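Local coordinates for protein putative thiol-disulfide isomerase or thioredoxin (Salmonella enterica subsp. enterica serovar Typhimurium, PDB 3L9V) that probably acts as a DsbA-like thiol-disulfide oxidoreductase, exchanging disulfide bonds with substrate proteins, at residues A74-E79 and P125-M130. Residues are numbered along the deposited sequence; the frame is centred on the assembly and turned at random.
Sequences AMVMKE and PAVNDM
Met130 and Val76 carry most of this contact, in which the C-terminal end of helix 64-77 meets the first turns of helix 125-140. Met130 and its partner Met75 are both modelled as selenomethionine. From the backbone outward, Met130 CB lies 4.2 Å from Val76 CG2, and its CG then reaches the side chain of Met75, 3.9 Å from Met75 SE. A bend at chi2 (64°) turns the chain at SE, which carries it on to CE, and this outer end crosses the Met75 side chain at about a right angle. The approach of the two methyl ends is too close to be real, so their exact placement is doubtful. Long, unbranched and flexible, two methionines can lie across one another and adapt to a helix-helix surface.

Val76 is short and branched, and its two methyls divide the work. With CG1 anti to the backbone N (chi1 170°), CG1 faces Ala126 CB at 4.3 Å, while CG2 rests 3.6 Å from Ala126 O and also meets Val127 CG2. Ala126, with only a methyl, leaves room for Val76 and probably helps the helices approach. The CA atoms of Val76 and Val127 are the nearest pair across the segments, 6.6 Å apart. Val127 itself is buried, reaching back along helix 64-77 to Arg69, Ala72 and Leu73; Met75 continues inward to Val53 and Tyr55 of strand 52-56. Just beyond, Lys78 takes a positive phi (64°) in a Schellman motif that ends the helix. This apolar helix-helix packing joins the end of the first helix of the helical insertion to the helix that leads back into the thioredoxin fold, as in DsbA-family proteins.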
loop_
_atom_site.group_PDB
_atom_site.type_symbol
_atom_site.label_atom_id
_atom_site.label_comp_id
_atom_site.label_asym_id
_atom_site.label_seq_id
_atom_site.Cartn_x
_atom_site.Cartn_y
_atom_site.Cartn_z
ATOM N N ALA A 74 8.557 -6.308 -5.773
ATOM C CA ALA A 74 8.708 -6.357 -4.326
ATOM C C ALA A 74 7.836 -7.454 -3.675
ATOM O O ALA A 74 8.306 -8.221 -2.847
ATOM C CB ALA A 74 8.341 -5.002 -3.713
HETATM N N MSE A 75 6.553 -7.483 -4.005
HETATM C CA MSE A 75 5.670 -8.503 -3.434
HETATM C C MSE A 75 6.155 -9.920 -3.811
HETATM O O MSE A 75 6.326 -10.780 -2.953
HETATM C CB MSE A 75 4.216 -8.288 -3.896
HETATM C CG MSE A 75 3.594 -6.904 -3.558
HETATM SE SE MSE A 75 1.779 -6.701 -4.359
HETATM C CE MSE A 75 0.937 -7.622 -2.891
ATOM N N VAL A 76 6.397 -10.163 -5.090
ATOM C CA VAL A 76 6.913 -11.473 -5.491
ATOM C C VAL A 76 8.167 -11.853 -4.681
ATOM O O VAL A 76 8.301 -12.998 -4.257
ATOM C CB VAL A 76 7.192 -11.530 -6.993
ATOM C CG1 VAL A 76 7.960 -12.818 -7.360
ATOM C CG2 VAL A 76 5.874 -11.452 -7.767
HETATM N N MSE A 77 9.049 -10.878 -4.434
HETATM C CA MSE A 77 10.336 -11.130 -3.778
HETATM C C MSE A 77 10.262 -11.035 -2.262
HETATM O O MSE A 77 11.243 -11.290 -1.582
HETATM C CB MSE A 77 11.422 -10.151 -4.268
HETATM C CG MSE A 77 11.863 -10.339 -5.699
HETATM SE SE MSE A 77 13.108 -8.915 -6.280
HETATM C CE MSE A 77 14.463 -9.045 -4.906
ATOM N N LYS A 78 9.100 -10.676 -1.728
ATOM C CA LYS A 78 8.951 -10.558 -0.276
ATOM C C LYS A 78 9.833 -9.471 0.281
ATOM O O LYS A 78 10.409 -9.615 1.370
ATOM C CB LYS A 78 9.273 -11.893 0.406
ATOM C CG LYS A 78 8.330 -13.005 -0.046
ATOM C CD LYS A 78 8.638 -14.338 0.617
ATOM C CE LYS A 78 7.676 -15.411 0.111
ATOM N NZ LYS A 78 8.086 -16.784 0.517
ATOM N N GLU A 79 9.924 -8.379 -0.472
ATOM C CA GLU A 79 10.776 -7.252 -0.116
ATOM C C GLU A 79 9.962 -5.960 0.041
ATOM O O GLU A 79 10.495 -4.861 -0.098
ATOM C CB GLU A 79 11.845 -7.040 -1.197
ATOM C CG GLU A 79 12.800 -8.223 -1.378
ATOM C CD GLU A 79 13.951 -8.173 -0.403
ATOM O OE1 GLU A 79 13.741 -7.742 0.758
ATOM O OE2 GLU A 79 15.076 -8.546 -0.802
ATOM N N PRO A 125 6.699 -13.525 -15.776
ATOM C CA PRO A 125 5.291 -13.914 -15.633
ATOM C C PRO A 125 4.752 -13.670 -14.222
ATOM O O PRO A 125 3.637 -13.163 -14.075
ATOM C CB PRO A 125 5.304 -15.409 -15.955
ATOM C CG PRO A 125 6.430 -15.557 -16.933
ATOM C CD PRO A 125 7.481 -14.529 -16.527
ATOM N N ALA A 126 5.524 -14.027 -13.201
ATOM C CA ALA A 126 5.077 -13.853 -11.823
ATOM C C ALA A 126 4.811 -12.377 -11.465
ATOM O O ALA A 126 3.888 -12.071 -10.711
ATOM C CB ALA A 126 6.065 -14.468 -10.857
ATOM N N VAL A 127 5.620 -11.472 -12.008
ATOM C CA VAL A 127 5.412 -10.044 -11.787
ATOM C C VAL A 127 4.251 -9.575 -12.632
ATOM O O VAL A 127 3.444 -8.762 -12.182
ATOM C CB VAL A 127 6.675 -9.217 -12.096
ATOM C CG1 VAL A 127 6.414 -7.719 -11.902
ATOM C CG2 VAL A 127 7.744 -9.641 -11.193
ATOM N N ASN A 128 4.163 -10.092 -13.856
ATOM C CA ASN A 128 3.028 -9.797 -14.715
ATOM C C ASN A 128 1.730 -10.141 -13.990
ATOM O O ASN A 128 0.775 -9.356 -14.031
ATOM C CB ASN A 128 3.086 -10.575 -16.033
ATOM C CG ASN A 128 4.149 -10.057 -16.980
ATOM O OD1 ASN A 128 4.628 -8.935 -16.845
ATOM N ND2 ASN A 128 4.514 -10.881 -17.956
ATOM N N ASP A 129 1.711 -11.305 -13.334
ATOM C CA ASP A 129 0.535 -11.773 -12.607
ATOM C C ASP A 129 0.213 -10.808 -11.473
ATOM O O ASP A 129 -0.937 -10.535 -11.210
ATOM C CB ASP A 129 0.773 -13.143 -11.977
ATOM C CG ASP A 129 0.749 -14.282 -12.987
ATOM O OD1 ASP A 129 0.527 -14.028 -14.183
ATOM O OD2 ASP A 129 0.958 -15.436 -12.566
HETATM N N MSE A 130 1.244 -10.312 -10.794
HETATM C CA MSE A 130 1.046 -9.498 -9.602
HETATM C C MSE A 130 0.576 -8.079 -9.962
HETATM O O MSE A 130 -0.143 -7.430 -9.197
HETATM C CB MSE A 130 2.307 -9.474 -8.747
HETATM C CG MSE A 130 2.049 -9.223 -7.273
HETATM SE SE MSE A 130 1.008 -10.662 -6.442
HETATM C CE MSE A 130 1.252 -10.144 -4.595
#